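Local coordinates for uncharacterized protein (Leishmania major, PDB 2B4W), which is of unknown function but, as a DUF1861 protein of the beta-fructosidase clan, possibly acts on or binds carbohydrate, at residues E76-K88 / E92-R101. Numbering follows the deposited sequence.
Sequences ELSWELEDPYIAK and EMIFGGTRVR
Tyr-85 and Gly-96 face each other as a hydrogen-bonded pair in an antiparallel beta hairpin, strand 84-88 running out and strand 92-100 returning, the edge and second strands of a four-stranded antiparallel sheet. Gly-96 N reaches Tyr-85 O at 2.9 Å. With chi1 at 56°, CG of Tyr-85 sits between the backbone N and the carbonyl carbon, which folds the ring back over the partner strand: Gly-96 CA lies 4.0 Å from the ring centroid in a CH-pi contact. Gly-96 C sits over the same face of the Tyr-85 ring, offset toward its rim. Arg-136 makes a cation-pi contact with the same tyrosine.

Ile-86, Met-93 (selenomethionine) and Phe-95 project from the other face. CE of Met-93 meets Ile-86 CG2 at 3.6 Å, and Ile-86 CG2 also lies at the edge of the Phe-95 ring. Farther along the ring, Phe-95 CE1 touches Pro-84 CB, while Phe-95 CE2 is 3.9 Å from Leu-81 CD1. The ring then turns its edge to the face of the Trp-79 five-membered ring, planes at 52°. Tyr-46 of strand 42-50 packs against both aromatics, tying the hairpin to the neighbouring sheet.

Between Tyr-85 and Glu-82 the register slips by one residue, a beta bulge where the chain turns a corner at Asp-83, whose OD1 is held by Arg-48 and Asn-32. Beyond it, Glu-82 and Thr-98 exchange two backbone hydrogen bonds, the one from Thr-98 N nearly straight at 170°. Leu-81 lays CD2 against Arg-99 CB, 3.7 Å away. At the far end a water links the turn at Glu-80 to strand 92-100, donating to Glu-80 O at 2.8 Å and accepting from Val-100 N at 3.1 Å.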
ATOM      1  N   GLU A  76       5.402  22.245  -5.587  1.00 30.13           N
ATOM      2  CA  GLU A  76       5.695  22.154  -6.997  1.00 20.12           C
ATOM      3  C   GLU A  76       6.150  20.804  -7.543  1.00 33.46           C
ATOM      4  O   GLU A  76       6.847  20.762  -8.562  1.00 59.64           O
ATOM      5  CB  GLU A  76       6.825  23.150  -7.334  1.00 34.98           C
ATOM      6  CG  GLU A  76       6.340  24.597  -7.277  1.00 40.83           C
ATOM      7  CD  GLU A  76       7.477  25.582  -7.458  1.00 37.73           C
ATOM      8  OE1 GLU A  76       8.306  25.382  -8.372  1.00 47.82           O
ATOM      9  OE2 GLU A  76       7.518  26.544  -6.662  1.00 49.13           O
ATOM     10  N   LEU A  77       5.770  19.730  -6.903  1.00 33.77           N
ATOM     11  CA  LEU A  77       5.918  18.347  -7.291  1.00 29.10           C
ATOM     12  C   LEU A  77       4.516  17.721  -7.318  1.00 31.77           C
ATOM     13  O   LEU A  77       3.777  17.874  -6.346  1.00 36.63           O
ATOM     14  CB  LEU A  77       6.754  17.528  -6.334  1.00 29.07           C
ATOM     15  CG  LEU A  77       8.229  17.845  -6.140  1.00 32.97           C
ATOM     16  CD1 LEU A  77       8.810  16.927  -5.069  1.00 39.36           C
ATOM     17  CD2 LEU A  77       8.982  17.685  -7.442  1.00 32.28           C
ATOM     18  N   SER A  78       4.190  17.035  -8.403  1.00 21.28           N
ATOM     19  CA  SER A  78       2.941  16.290  -8.419  1.00 28.44           C
ATOM     20  C   SER A  78       2.955  15.270  -9.544  1.00 27.87           C
ATOM     21  O   SER A  78       3.780  15.342 -10.451  1.00 22.83           O
ATOM     22  CB  SER A  78       1.751  17.241  -8.574  1.00 35.74           C
ATOM     23  OG  SER A  78       1.642  17.647  -9.923  1.00 29.10           O
ATOM     24  N   TRP A  79       2.046  14.312  -9.467  1.00 28.69           N
ATOM     25  CA  TRP A  79       1.902  13.245 -10.447  1.00 26.04           C
ATOM     26  C   TRP A  79       0.411  13.043 -10.699  1.00 20.86           C
ATOM     27  O   TRP A  79      -0.385  13.155  -9.768  1.00 19.77           O
ATOM     28  CB  TRP A  79       2.588  11.953  -9.987  1.00 20.55           C
ATOM     29  CG  TRP A  79       4.052  12.140  -9.704  1.00 25.53           C
ATOM     30  CD1 TRP A  79       5.069  11.828 -10.569  1.00 26.72           C
ATOM     31  CD2 TRP A  79       4.688  12.666  -8.527  1.00 19.19           C
ATOM     32  NE1 TRP A  79       6.278  12.129 -10.002  1.00 24.36           N
ATOM     33  CE2 TRP A  79       6.081  12.642  -8.746  1.00 24.25           C
ATOM     34  CE3 TRP A  79       4.226  13.155  -7.304  1.00 28.58           C
ATOM     35  CZ2 TRP A  79       6.982  13.086  -7.784  1.00 19.10           C
ATOM     36  CZ3 TRP A  79       5.103  13.599  -6.335  1.00 22.11           C
ATOM     37  CH2 TRP A  79       6.484  13.558  -6.595  1.00 24.92           C
ATOM     38  N   GLU A  80       0.037  12.774 -11.951  1.00 25.43           N
ATOM     39  CA  GLU A  80      -1.350  12.562 -12.328  1.00 31.86           C
ATOM     40  C   GLU A  80      -1.727  11.101 -12.122  1.00 31.18           C
ATOM     41  O   GLU A  80      -1.857  10.357 -13.090  1.00 24.96           O
ATOM     42  CB  GLU A  80      -1.651  12.896 -13.797  1.00 27.65           C
ATOM     43  CG  GLU A  80      -1.171  14.277 -14.171  1.00 22.70           C
ATOM     44  CD  GLU A  80      -1.898  15.372 -13.419  1.00 21.41           C
ATOM     45  OE1 GLU A  80      -3.139  15.293 -13.330  1.00 34.35           O
ATOM     46  OE2 GLU A  80      -1.221  16.294 -12.913  1.00 36.97           O
ATOM     47  N   LEU A  81      -1.864  10.730 -10.857  1.00 31.75           N
ATOM     48  CA  LEU A  81      -2.194   9.376 -10.484  1.00 19.08           C
ATOM     49  C   LEU A  81      -3.044   9.356  -9.219  1.00 16.81           C
ATOM     50  O   LEU A  81      -3.113  10.371  -8.539  1.00 19.29           O
ATOM     51  CB  LEU A  81      -0.910   8.552 -10.241  1.00 25.75           C
ATOM     52  CG  LEU A  81       0.196   8.570 -11.279  1.00 20.16           C
ATOM     53  CD1 LEU A  81       1.559   8.275 -10.666  1.00 28.18           C
ATOM     54  CD2 LEU A  81      -0.098   7.582 -12.406  1.00 24.49           C
ATOM     55  N   GLU A  82      -3.616   8.192  -8.941  1.00 25.81           N
ATOM     56  CA  GLU A  82      -4.262   7.762  -7.728  1.00 27.33           C
ATOM     57  C   GLU A  82      -3.417   6.727  -6.970  1.00 25.43           C
ATOM     58  O   GLU A  82      -2.556   6.082  -7.566  1.00 23.69           O
ATOM     59  CB  GLU A  82      -5.633   7.113  -8.008  1.00 26.61           C
ATOM     60  CG  GLU A  82      -6.479   7.882  -9.011  1.00 22.91           C
ATOM     61  CD  GLU A  82      -7.841   7.260  -9.241  1.00 33.13           C
ATOM     62  OE1 GLU A  82      -7.993   6.028  -9.075  1.00 25.33           O
ATOM     63  OE2 GLU A  82      -8.758   8.032  -9.590  1.00 32.23           O
ATOM     64  N   ASP A  83      -3.698   6.549  -5.687  1.00 23.19           N
ATOM     65  CA  ASP A  83      -3.155   5.483  -4.853  1.00 21.57           C
ATOM     66  C   ASP A  83      -1.664   5.231  -5.060  1.00 26.71           C
ATOM     67  O   ASP A  83      -1.303   4.190  -5.623  1.00 23.53           O
ATOM     68  CB  ASP A  83      -3.874   4.171  -5.135  1.00 21.11           C
ATOM     69  CG  ASP A  83      -5.374   4.306  -4.948  1.00 22.47           C
ATOM     70  OD1 ASP A  83      -5.763   5.319  -4.335  1.00 28.12           O
ATOM     71  OD2 ASP A  83      -6.106   3.416  -5.416  1.00 23.14           O
ATOM     72  N   PRO A  84      -0.831   6.159  -4.621  1.00 19.75           N
ATOM     73  CA  PRO A  84       0.615   5.987  -4.839  1.00 24.35           C
ATOM     74  C   PRO A  84       1.192   4.864  -3.969  1.00 19.95           C
ATOM     75  O   PRO A  84       0.611   4.457  -2.967  1.00 17.48           O
ATOM     76  CB  PRO A  84       1.183   7.336  -4.451  1.00 19.34           C
ATOM     77  CG  PRO A  84       0.174   7.953  -3.554  1.00  9.58           C
ATOM     78  CD  PRO A  84      -1.168   7.387  -3.877  1.00 14.04           C
ATOM     79  N   TYR A  85       2.334   4.316  -4.364  1.00 18.94           N
ATOM     80  CA  TYR A  85       2.962   3.166  -3.723  1.00 19.10           C
ATOM     81  C   TYR A  85       4.444   3.077  -4.082  1.00 16.51           C
ATOM     82  O   TYR A  85       4.867   3.451  -5.169  1.00 22.11           O
ATOM     83  CB  TYR A  85       2.315   1.830  -4.045  1.00 19.88           C
ATOM     84  CG  TYR A  85       2.183   1.403  -5.476  1.00 23.90           C
ATOM     85  CD1 TYR A  85       1.094   1.880  -6.208  1.00 23.78           C
ATOM     86  CD2 TYR A  85       3.088   0.557  -6.103  1.00 17.31           C
ATOM     87  CE1 TYR A  85       0.935   1.505  -7.531  1.00 24.20           C
ATOM     88  CE2 TYR A  85       2.927   0.188  -7.426  1.00 15.61           C
ATOM     89  CZ  TYR A  85       1.843   0.668  -8.132  1.00 26.30           C
ATOM     90  OH  TYR A  85       1.631   0.336  -9.449  1.00 29.91           O
ATOM     91  N   ILE A  86       5.220   2.562  -3.124  1.00 17.44           N
ATOM     92  CA  ILE A  86       6.664   2.588  -3.303  1.00 17.06           C
ATOM     93  C   ILE A  86       7.296   1.244  -2.942  1.00 17.08           C
ATOM     94  O   ILE A  86       6.739   0.411  -2.242  1.00 20.13           O
ATOM     95  CB  ILE A  86       7.393   3.652  -2.452  1.00 16.32           C
ATOM     96  CG1 ILE A  86       7.105   3.535  -0.946  1.00 25.26           C
ATOM     97  CG2 ILE A  86       7.140   5.063  -2.940  1.00 13.53           C
ATOM     98  CD1 ILE A  86       7.976   4.482  -0.126  1.00 25.35           C
ATOM     99  N   ALA A  87       8.511   1.104  -3.464  1.00 18.58           N
ATOM    100  CA  ALA A  87       9.358  -0.038  -3.148  1.00 13.88           C
ATOM    101  C   ALA A  87      10.806   0.377  -3.357  1.00 17.64           C
ATOM    102  O   ALA A  87      11.061   1.332  -4.088  1.00 16.69           O
ATOM    103  CB  ALA A  87       9.002  -1.262  -3.953  1.00 15.68           C
ATOM    104  N   LYS A  88      11.705  -0.334  -2.679  1.00 17.40           N
ATOM    105  CA  LYS A  88      13.137  -0.170  -2.905  1.00 15.43           C
ATOM    106  C   LYS A  88      13.680  -1.414  -3.601  1.00 14.95           C
ATOM    107  O   LYS A  88      13.575  -2.530  -3.108  1.00 18.83           O
ATOM    108  CB  LYS A  88      13.885   0.116  -1.612  1.00 17.27           C
ATOM    109  CG  LYS A  88      15.375   0.352  -1.677  1.00 18.01           C
ATOM    110  CD  LYS A  88      15.997   0.407  -0.268  1.00 18.11           C
ATOM    111  CE  LYS A  88      16.614  -0.923   0.092  1.00 38.40           C
ATOM    112  NZ  LYS A  88      17.067  -0.998   1.519  1.00 54.13           N
ATOM    113  N   GLU A  92      17.337   2.008  -5.046  1.00 21.09           N
ATOM    114  CA  GLU A  92      16.545   3.089  -5.610  1.00 27.88           C
ATOM    115  C   GLU A  92      15.050   2.821  -5.413  1.00 20.17           C
ATOM    116  O   GLU A  92      14.615   1.703  -5.111  1.00 17.10           O
ATOM    117  CB  GLU A  92      16.860   3.300  -7.092  1.00 28.09           C
ATOM    118  CG  GLU A  92      16.230   2.296  -8.032  1.00 25.92           C
ATOM    119  CD  GLU A  92      16.340   2.643  -9.504  1.00 43.77           C
ATOM    120  OE1 GLU A  92      16.648   3.801  -9.842  1.00 41.81           O
ATOM    121  OE2 GLU A  92      16.108   1.743 -10.348  1.00 29.75           O
HETATM  122  N   MSE A  93      14.345   3.919  -5.604  1.00 19.04           N
HETATM  123  CA  MSE A  93      12.898   3.957  -5.511  1.00 23.68           C
HETATM  124  C   MSE A  93      12.299   3.526  -6.865  1.00 21.89           C
HETATM  125  O   MSE A  93      12.718   4.016  -7.911  1.00 22.42           O
HETATM  126  CB  MSE A  93      12.396   5.344  -5.104  1.00 19.97           C
HETATM  127  CG  MSE A  93      10.879   5.414  -4.928  1.00 19.11           C
HETATM  128 SE   MSE A  93      10.170   7.152  -4.496  1.00 11.28          SE
HETATM  129  CE  MSE A  93      10.317   6.782  -2.602  1.00 21.04           C
ATOM    130  N   ILE A  94      11.343   2.633  -6.793  1.00 17.51           N
ATOM    131  CA  ILE A  94      10.350   2.207  -7.746  1.00 10.24           C
ATOM    132  C   ILE A  94       9.015   2.737  -7.199  1.00 20.47           C
ATOM    133  O   ILE A  94       8.490   2.208  -6.222  1.00 18.66           O
ATOM    134  CB  ILE A  94      10.320   0.714  -7.968  1.00 12.52           C
ATOM    135  CG1 ILE A  94      11.622   0.108  -8.498  1.00 17.58           C
ATOM    136  CG2 ILE A  94       9.179   0.320  -8.916  1.00 20.73           C
ATOM    137  CD1 ILE A  94      12.328   0.989  -9.501  1.00 23.51           C
ATOM    138  N   PHE A  95       8.558   3.798  -7.836  1.00 15.58           N
ATOM    139  CA  PHE A  95       7.343   4.521  -7.483  1.00 15.31           C
ATOM    140  C   PHE A  95       6.260   4.238  -8.527  1.00 20.88           C
ATOM    141  O   PHE A  95       6.553   4.200  -9.719  1.00 24.72           O
ATOM    142  CB  PHE A  95       7.600   6.000  -7.385  1.00 19.14           C
ATOM    143  CG  PHE A  95       6.383   6.917  -7.388  1.00 22.38           C
ATOM    144  CD1 PHE A  95       5.706   7.208  -6.215  1.00 16.27           C
ATOM    145  CD2 PHE A  95       5.921   7.513  -8.550  1.00 28.69           C
ATOM    146  CE1 PHE A  95       4.617   8.075  -6.209  1.00 21.24           C
ATOM    147  CE2 PHE A  95       4.845   8.380  -8.559  1.00 20.63           C
ATOM    148  CZ  PHE A  95       4.194   8.682  -7.376  1.00 25.06           C
ATOM    149  N   GLY A  96       5.043   4.047  -8.045  1.00 22.62           N
ATOM    150  CA  GLY A  96       3.934   3.775  -8.931  1.00 25.84           C
ATOM    151  C   GLY A  96       2.645   4.382  -8.449  1.00 22.39           C
ATOM    152  O   GLY A  96       2.401   4.853  -7.336  1.00 21.16           O
ATOM    153  N   GLY A  97       1.705   4.367  -9.376  1.00 20.22           N
ATOM    154  CA  GLY A  97       0.392   4.917  -9.111  1.00 18.82           C
ATOM    155  C   GLY A  97      -0.534   4.480 -10.246  1.00 23.28           C
ATOM    156  O   GLY A  97      -0.003   3.972 -11.237  1.00 17.86           O
ATOM    157  N   THR A  98      -1.817   4.697 -10.006  1.00 26.00           N
ATOM    158  CA  THR A  98      -2.839   4.409 -11.005  1.00 23.47           C
ATOM    159  C   THR A  98      -3.027   5.601 -11.936  1.00 20.03           C
ATOM    160  O   THR A  98      -3.328   6.691 -11.432  1.00 21.70           O
ATOM    161  CB  THR A  98      -4.228   4.100 -10.421  1.00 26.62           C
ATOM    162  OG1 THR A  98      -4.134   2.993  -9.527  1.00 25.50           O
ATOM    163  CG2 THR A  98      -5.175   3.719 -11.568  1.00 27.56           C
ATOM    164  N   ARG A  99      -2.846   5.334 -13.212  1.00 24.41           N
ATOM    165  CA  ARG A  99      -3.061   6.316 -14.273  1.00 23.73           C
ATOM    166  C   ARG A  99      -4.420   6.062 -14.942  1.00 29.45           C
ATOM    167  O   ARG A  99      -4.748   4.962 -15.384  1.00 37.12           O
ATOM    168  CB  ARG A  99      -1.929   6.291 -15.298  1.00 33.29           C
ATOM    169  CG  ARG A  99      -2.053   7.344 -16.397  1.00 41.23           C
ATOM    170  CD  ARG A  99      -1.283   8.589 -15.991  1.00 50.88           C
ATOM    171  NE  ARG A  99      -0.862   9.401 -17.121  1.00 62.63           N
ATOM    172  CZ  ARG A  99       0.141  10.273 -17.104  1.00 68.22           C
ATOM    173  NH1 ARG A  99       0.865  10.479 -16.008  1.00 53.03           N
ATOM    174  NH2 ARG A  99       0.422  10.955 -18.209  1.00 64.52           N
ATOM    175  N   VAL A 100      -5.250   7.098 -14.999  1.00 39.00           N
ATOM    176  CA  VAL A 100      -6.626   7.018 -15.458  1.00 48.47           C
ATOM    177  C   VAL A 100      -6.850   7.822 -16.741  1.00 37.85           C
ATOM    178  O   VAL A 100      -6.655   9.036 -16.696  1.00 31.58           O
ATOM    179  CB  VAL A 100      -7.578   7.557 -14.366  1.00 47.10           C
ATOM    180  CG1 VAL A 100      -9.008   7.661 -14.886  1.00 34.23           C
ATOM    181  CG2 VAL A 100      -7.481   6.680 -13.123  1.00 24.91           C
ATOM    182  N   ARG A 101      -7.247   7.157 -17.810  1.00 44.75           N
ATOM    183  CA  ARG A 101      -7.559   7.731 -19.111  1.00 42.27           C
ATOM    184  C   ARG A 101      -9.041   8.091 -19.221  1.00 43.83           C
ATOM    185  O   ARG A 101      -9.846   7.179 -19.443  1.00 51.57           O
ATOM    186  CB  ARG A 101      -7.207   6.759 -20.236  1.00 43.53           C
TER
HETATM  187  O   HOH W   1      -4.458   9.900 -13.905  1.00 30.67           O
HETATM  188  O   HOH W   2      -6.625   3.451  -8.125  1.00 29.56           O
HETATM  189  O   HOH W   3       6.277   0.637  -6.371  1.00 24.60           O